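Local coordinates for post-proline cleaving enzyme (Rickettsia typhi, PDB 4HVT), which probably cleaves short peptides on the carboxyl side of proline, as a serine oligopeptidase of the prolyl oligopeptidase family, at residues 480-485 with 510-515; 514-519 with 536-541. All coordinates share one frame; numbering follows the deposited sequence. Where two conformers were deposited one is given.

Contact 1: residues 480-485 with 510-515; sequences TLLEAY and VSVLAN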
loop_
_atom_site.group_PDB
_atom_site.type_symbol
_atom_site.label_atom_id
_atom_site.label_comp_id
_atom_site.label_asym_id
_atom_site.label_seq_id
_atom_site.Cartn_x
_atom_site.Cartn_y
_atom_site.Cartn_z
ATOM N N THR A 480 7.208 1.605 -24.494
ATOM C CA THR A 480 6.970 0.548 -23.531
ATOM C C THR A 480 7.255 1.116 -22.165
ATOM O O THR A 480 8.255 1.821 -21.993
ATOM C CB THR A 480 7.873 -0.668 -23.822
ATOM O OG1 THR A 480 7.543 -1.187 -25.113
ATOM C CG2 THR A 480 7.765 -1.767 -22.760
ATOM N N LEU A 481 6.351 0.850 -21.232
ATOM C CA LEU A 481 6.519 1.254 -19.851
ATOM C C LEU A 481 6.579 -0.004 -18.968
ATOM O O LEU A 481 5.610 -0.806 -18.879
ATOM C CB LEU A 481 5.405 2.216 -19.470
ATOM C CG LEU A 481 5.420 3.192 -18.303
ATOM C CD1 LEU A 481 6.816 3.791 -18.056
ATOM C CD2 LEU A 481 4.359 4.218 -18.775
ATOM N N LEU A 482 7.734 -0.179 -18.337
ATOM C CA LEU A 482 8.022 -1.334 -17.510
ATOM C C LEU A 482 8.060 -0.862 -16.052
ATOM O O LEU A 482 8.783 0.090 -15.728
ATOM C CB LEU A 482 9.379 -1.912 -17.904
ATOM C CG LEU A 482 10.073 -2.942 -17.006
ATOM C CD1 LEU A 482 9.247 -4.218 -16.755
ATOM C CD2 LEU A 482 11.433 -3.263 -17.603
ATOM N N GLU A 483 7.305 -1.545 -15.207
ATOM C CA GLU A 483 7.220 -1.229 -13.768
ATOM C C GLU A 483 7.560 -2.451 -12.931
ATOM O O GLU A 483 7.379 -3.606 -13.370
ATOM C CB GLU A 483 5.801 -0.765 -13.463
ATOM C CG GLU A 483 5.416 0.496 -14.235
ATOM C CD GLU A 483 4.118 1.115 -13.734
ATOM O OE1 GLU A 483 4.005 1.391 -12.522
ATOM O OE2 GLU A 483 3.223 1.333 -14.556
ATOM N N ALA A 484 8.098 -2.191 -11.716
ATOM C CA ALA A 484 8.294 -3.204 -10.720
ATOM C C ALA A 484 8.483 -2.490 -9.397
ATOM O O ALA A 484 8.530 -1.271 -9.356
ATOM C CB ALA A 484 9.480 -4.105 -11.002
ATOM N N TYR A 485 8.484 -3.266 -8.336
ATOM C CA TYR A 485 8.607 -2.779 -6.962
ATOM C C TYR A 485 9.782 -3.548 -6.359
ATOM O O TYR A 485 10.877 -2.982 -6.199
ATOM C CB TYR A 485 7.318 -2.964 -6.145
ATOM C CG TYR A 485 7.399 -2.356 -4.728
ATOM C CD1 TYR A 485 7.413 -0.967 -4.532
ATOM C CD2 TYR A 485 7.480 -3.175 -3.636
ATOM C CE1 TYR A 485 7.485 -0.403 -3.269
ATOM C CE2 TYR A 485 7.528 -2.640 -2.362
ATOM C CZ TYR A 485 7.509 -1.263 -2.189
ATOM O OH TYR A 485 7.586 -0.846 -0.860
ATOM N N VAL A 510 2.990 -0.161 -24.847
ATOM C CA VAL A 510 3.013 -1.494 -24.279
ATOM C C VAL A 510 3.225 -1.285 -22.806
ATOM O O VAL A 510 4.015 -0.422 -22.427
ATOM C CB VAL A 510 4.208 -2.274 -24.892
ATOM C CG1 VAL A 510 4.364 -3.616 -24.232
ATOM C CG2 VAL A 510 3.982 -2.496 -26.391
ATOM N N SER A 511 2.550 -2.117 -21.993
ATOM C CA SER A 511 2.701 -2.089 -20.537
ATOM C C SER A 511 3.347 -3.385 -20.036
ATOM O O SER A 511 2.960 -4.473 -20.450
ATOM C CB SER A 511 1.335 -1.929 -19.861
ATOM O OG SER A 511 0.846 -0.599 -19.998
ATOM N N VAL A 512 4.304 -3.269 -19.093
ATOM C CA VAL A 512 4.923 -4.450 -18.560
ATOM C C VAL A 512 5.090 -4.336 -17.066
ATOM O O VAL A 512 5.468 -3.286 -16.576
ATOM C CB VAL A 512 6.304 -4.742 -19.185
ATOM C CG1 VAL A 512 6.872 -6.074 -18.735
ATOM C CG2 VAL A 512 6.191 -4.741 -20.695
ATOM N N LEU A 513 4.767 -5.431 -16.383
ATOM C CA LEU A 513 4.958 -5.534 -14.932
ATOM C C LEU A 513 5.824 -6.740 -14.653
ATOM O O LEU A 513 5.445 -7.855 -15.005
ATOM C CB LEU A 513 3.595 -5.767 -14.236
ATOM C CG LEU A 513 3.578 -5.918 -12.710
ATOM C CD1 LEU A 513 3.881 -4.595 -12.095
ATOM C CD2 LEU A 513 2.180 -6.393 -12.318
ATOM N N ALA A 514 6.929 -6.522 -13.957
ATOM C CA ALA A 514 7.900 -7.572 -13.630
ATOM C C ALA A 514 7.882 -7.985 -12.145
ATOM O O ALA A 514 8.070 -7.178 -11.263
ATOM C CB ALA A 514 9.295 -7.145 -14.040
ATOM N N ASN A 515 7.659 -9.265 -11.897
ATOM C CA ASN A 515 7.549 -9.794 -10.555
ATOM C C ASN A 515 8.902 -10.225 -10.017
ATOM O O ASN A 515 9.214 -11.400 -9.720
ATOM C CB ASN A 515 6.515 -10.935 -10.578
ATOM C CG ASN A 515 5.161 -10.436 -11.031
ATOM O OD1 ASN A 515 4.759 -10.686 -12.153
ATOM N ND2 ASN A 515 4.453 -9.723 -10.152
HETATM O O HOH W 1 7.637 -6.057 -8.782
#
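Val510 lies beside Thr480, and the two side chains point the same way, with Thr480 OG1 3.5 Å from Val510 CB. That hydroxyl is hydrogen-bonded to Asn478 O, two residues earlier. Val510 O accepts from Leu481 N, 2.9 Å away. Ser511 sits opposite Leu481 in the parallel register, and its CA makes a CA-H...O contact with Leu481 O. Val512 bonds through both its N and its O. Its N donates to Leu481 O at 2.8 Å, and its O accepts from Glu483 N at 2.9 Å. Val512 CG2 meets Thr480 CG2, while Val512 CG1 is 3.6 Å from Leu482 CD1. Leu482 turns its CG anti to the backbone N (chi1 167°), and its CD1 reaches across to Val512 and Ala514. Leu513 shares a face with Glu483, whose carboxylate forms a salt bridge with Lys563 of strand 560-565. Ala514 N closes the pairing with a 3.0 Å bond to Glu483 O. Beyond it the backbones are joined by a water, which donates to Ala514 O and accepts from Tyr485 N. The strands 480-483 and 510-514 are parallel neighbours in the mixed sheet of the alpha/beta-hydrolase domain. The chemistry implies two unlike faces. Phe542, Ser546 and Leu549 of helix 536-551 cover Leu482 and Val512 on one. The other mixes Leu481 and Leu513 with Ser511 and Glu483, whose charge is probably balanced by Lys563.

Contact 2: residues 514-519 with 536-541; sequences ANIRGG and QTAFND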
loop_
_atom_site.group_PDB
_atom_site.type_symbol
_atom_site.label_atom_id
_atom_site.label_comp_id
_atom_site.label_asym_id
_atom_site.label_seq_id
_atom_site.Cartn_x
_atom_site.Cartn_y
_atom_site.Cartn_z
ATOM N N ALA A 514 6.929 -6.522 -13.957
ATOM C CA ALA A 514 7.900 -7.572 -13.630
ATOM C C ALA A 514 7.882 -7.985 -12.145
ATOM O O ALA A 514 8.070 -7.178 -11.263
ATOM C CB ALA A 514 9.295 -7.145 -14.040
ATOM N N ASN A 515 7.659 -9.265 -11.897
ATOM C CA ASN A 515 7.549 -9.794 -10.555
ATOM C C ASN A 515 8.902 -10.225 -10.017
ATOM O O ASN A 515 9.214 -11.400 -9.720
ATOM C CB ASN A 515 6.515 -10.935 -10.578
ATOM C CG ASN A 515 5.161 -10.436 -11.031
ATOM O OD1 ASN A 515 4.759 -10.686 -12.153
ATOM N ND2 ASN A 515 4.453 -9.723 -10.152
ATOM N N ILE A 516 9.735 -9.234 -9.870
ATOM C CA ILE A 516 11.109 -9.473 -9.475
ATOM C C ILE A 516 11.296 -9.899 -8.013
ATOM O O ILE A 516 10.434 -9.680 -7.141
ATOM C CB ILE A 516 11.978 -8.213 -9.737
ATOM C CG1 ILE A 516 11.672 -7.060 -8.742
ATOM C CG2 ILE A 516 11.862 -7.828 -11.229
ATOM C CD1 ILE A 516 12.379 -5.729 -9.075
ATOM N N ARG A 517 12.408 -10.564 -7.756
ATOM C CA ARG A 517 12.700 -10.978 -6.364
ATOM C C ARG A 517 12.822 -9.767 -5.438
ATOM O O ARG A 517 13.022 -8.655 -5.901
ATOM C CB ARG A 517 13.892 -11.916 -6.311
ATOM C CG ARG A 517 13.525 -13.321 -6.771
ATOM C CD ARG A 517 14.708 -14.235 -6.929
ATOM N NE ARG A 517 15.544 -13.883 -8.094
ATOM C CZ ARG A 517 16.609 -14.578 -8.494
ATOM N NH1 ARG A 517 16.980 -15.675 -7.836
ATOM N NH2 ARG A 517 17.307 -14.170 -9.534
ATOM N N GLY A 518 12.658 -9.973 -4.117
ATOM C CA GLY A 518 12.444 -8.874 -3.158
ATOM C C GLY A 518 10.939 -8.795 -2.871
ATOM O O GLY A 518 10.482 -8.382 -1.800
ATOM N N GLY A 519 10.140 -9.134 -3.888
ATOM C CA GLY A 519 8.680 -9.203 -3.714
ATOM C C GLY A 519 8.283 -10.499 -3.041
ATOM O O GLY A 519 9.134 -11.245 -2.580
ATOM N N GLN A 536 21.100 -6.704 -5.054
ATOM C CA GLN A 536 21.441 -6.789 -6.478
ATOM C C GLN A 536 20.692 -7.862 -7.259
ATOM O O GLN A 536 20.517 -7.726 -8.491
ATOM C CB GLN A 536 22.960 -6.951 -6.629
ATOM C CG GLN A 536 23.424 -6.889 -8.056
ATOM C CD GLN A 536 23.276 -5.485 -8.662
ATOM O OE1 GLN A 536 23.564 -4.490 -8.036
ATOM N NE2 GLN A 536 22.806 -5.416 -9.901
ATOM N N THR A 537 20.204 -8.903 -6.579
ATOM C CA THR A 537 19.414 -9.931 -7.208
ATOM C C THR A 537 18.093 -9.325 -7.788
ATOM O O THR A 537 17.733 -9.618 -8.933
ATOM C CB THR A 537 19.167 -11.100 -6.230
ATOM O OG1 THR A 537 20.389 -11.801 -6.010
ATOM C CG2 THR A 537 18.089 -12.091 -6.764
ATOM N N ALA A 538 17.439 -8.446 -7.048
ATOM C CA ALA A 538 16.232 -7.784 -7.537
ATOM C C ALA A 538 16.545 -7.006 -8.806
ATOM O O ALA A 538 15.813 -7.076 -9.792
ATOM C CB ALA A 538 15.646 -6.846 -6.477
ATOM N N PHE A 539 17.640 -6.271 -8.779
ATOM C CA PHE A 539 17.998 -5.414 -9.865
ATOM C C PHE A 539 18.326 -6.247 -11.128
ATOM O O PHE A 539 17.898 -5.913 -12.205
ATOM C CB PHE A 539 19.148 -4.487 -9.500
ATOM C CG PHE A 539 18.989 -3.757 -8.148
ATOM C CD1 PHE A 539 17.763 -3.268 -7.705
ATOM C CD2 PHE A 539 20.088 -3.515 -7.348
ATOM C CE1 PHE A 539 17.613 -2.618 -6.488
ATOM C CE2 PHE A 539 19.939 -2.846 -6.145
ATOM C CZ PHE A 539 18.702 -2.394 -5.716
ATOM N N ASN A 540 19.055 -7.349 -10.936
ATOM C CA ASN A 540 19.376 -8.264 -12.019
ATOM C C ASN A 540 18.103 -8.831 -12.642
ATOM O O ASN A 540 18.022 -8.943 -13.860
ATOM C CB ASN A 540 20.233 -9.416 -11.522
ATOM C CG ASN A 540 21.639 -8.978 -11.164
ATOM O OD1 ASN A 540 22.085 -7.889 -11.527
ATOM N ND2 ASN A 540 22.353 -9.848 -10.481
ATOM N N ASP A 541 17.112 -9.157 -11.812
ATOM C CA ASP A 541 15.825 -9.672 -12.326
ATOM C C ASP A 541 15.187 -8.650 -13.246
ATOM O O ASP A 541 14.639 -8.962 -14.285
ATOM C CB ASP A 541 14.884 -9.981 -11.187
ATOM C CG ASP A 541 15.290 -11.229 -10.421
ATOM O OD1 ASP A 541 16.226 -11.892 -10.886
ATOM O OD2 ASP A 541 14.691 -11.527 -9.342
#
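The loop that leaves strand 510-514 in the alpha/beta-hydrolase domain is held to the first turns of helix 536-551 by Arg517 and Asp541. The guanidinium grips the carboxylate side-on. Arg517 NE donates to Asp541 OD2 at 2.8 Å, and Arg517 NH2 to Asp541 OD1 at 2.9 Å. Both bonds are nearly straight and use syn lone pairs. The two planes are only 6° apart. Asp541 OD2 also takes the backbone N of Arg517, at 2.9 Å, on its anti lone pair. A bend at chi3 (-71°) brings the guanidinium back to the same carboxylate. Thr537 CG2 sits over the centre of one guanidinium face, 3.4 Å from Arg517 CZ. Beyond the pair, Asp458 forms a salt bridge with Arg517 NH1 and would favour the charged arginine. The hydroxyl of Ser456 is a further hydrogen-bond partner of Asp541 OD1. Next to it, Ile516 CB packs 3.7 Å from Asp541 CB, and Ile516 CD1 reaches Ala538. Ala538 CB lies 3.2 Å from Arg517 O. The arrangement is a bidentate, coplanar arginine-aspartate salt bridge with a backbone N-H on the same carboxylate, which here ties the loop after strand 510-514 to helix 536-551.

How the contacts relate
From the N terminus, strand 480-483 comes first, and the chain then passes through helix 498-505 to strand 510-514. Contact 1 closes this beta-alpha-beta crossover. Contact 2 starts where contact 1 ends, since both include Ala514 and Asn515. It closes the next loop, which carries helix 524-528 and returns at helix 536-551. The two closures therefore follow one another along the chain, and neither nests in the other. In space their centres lie 12 Å apart, and they touch where Ala484 CB meets Ile516 CD1 at 3.8 Å. Helix 536-551 links them further: its start belongs to contact 2, and Phe542 and Leu549 cover the sheet at contact 1.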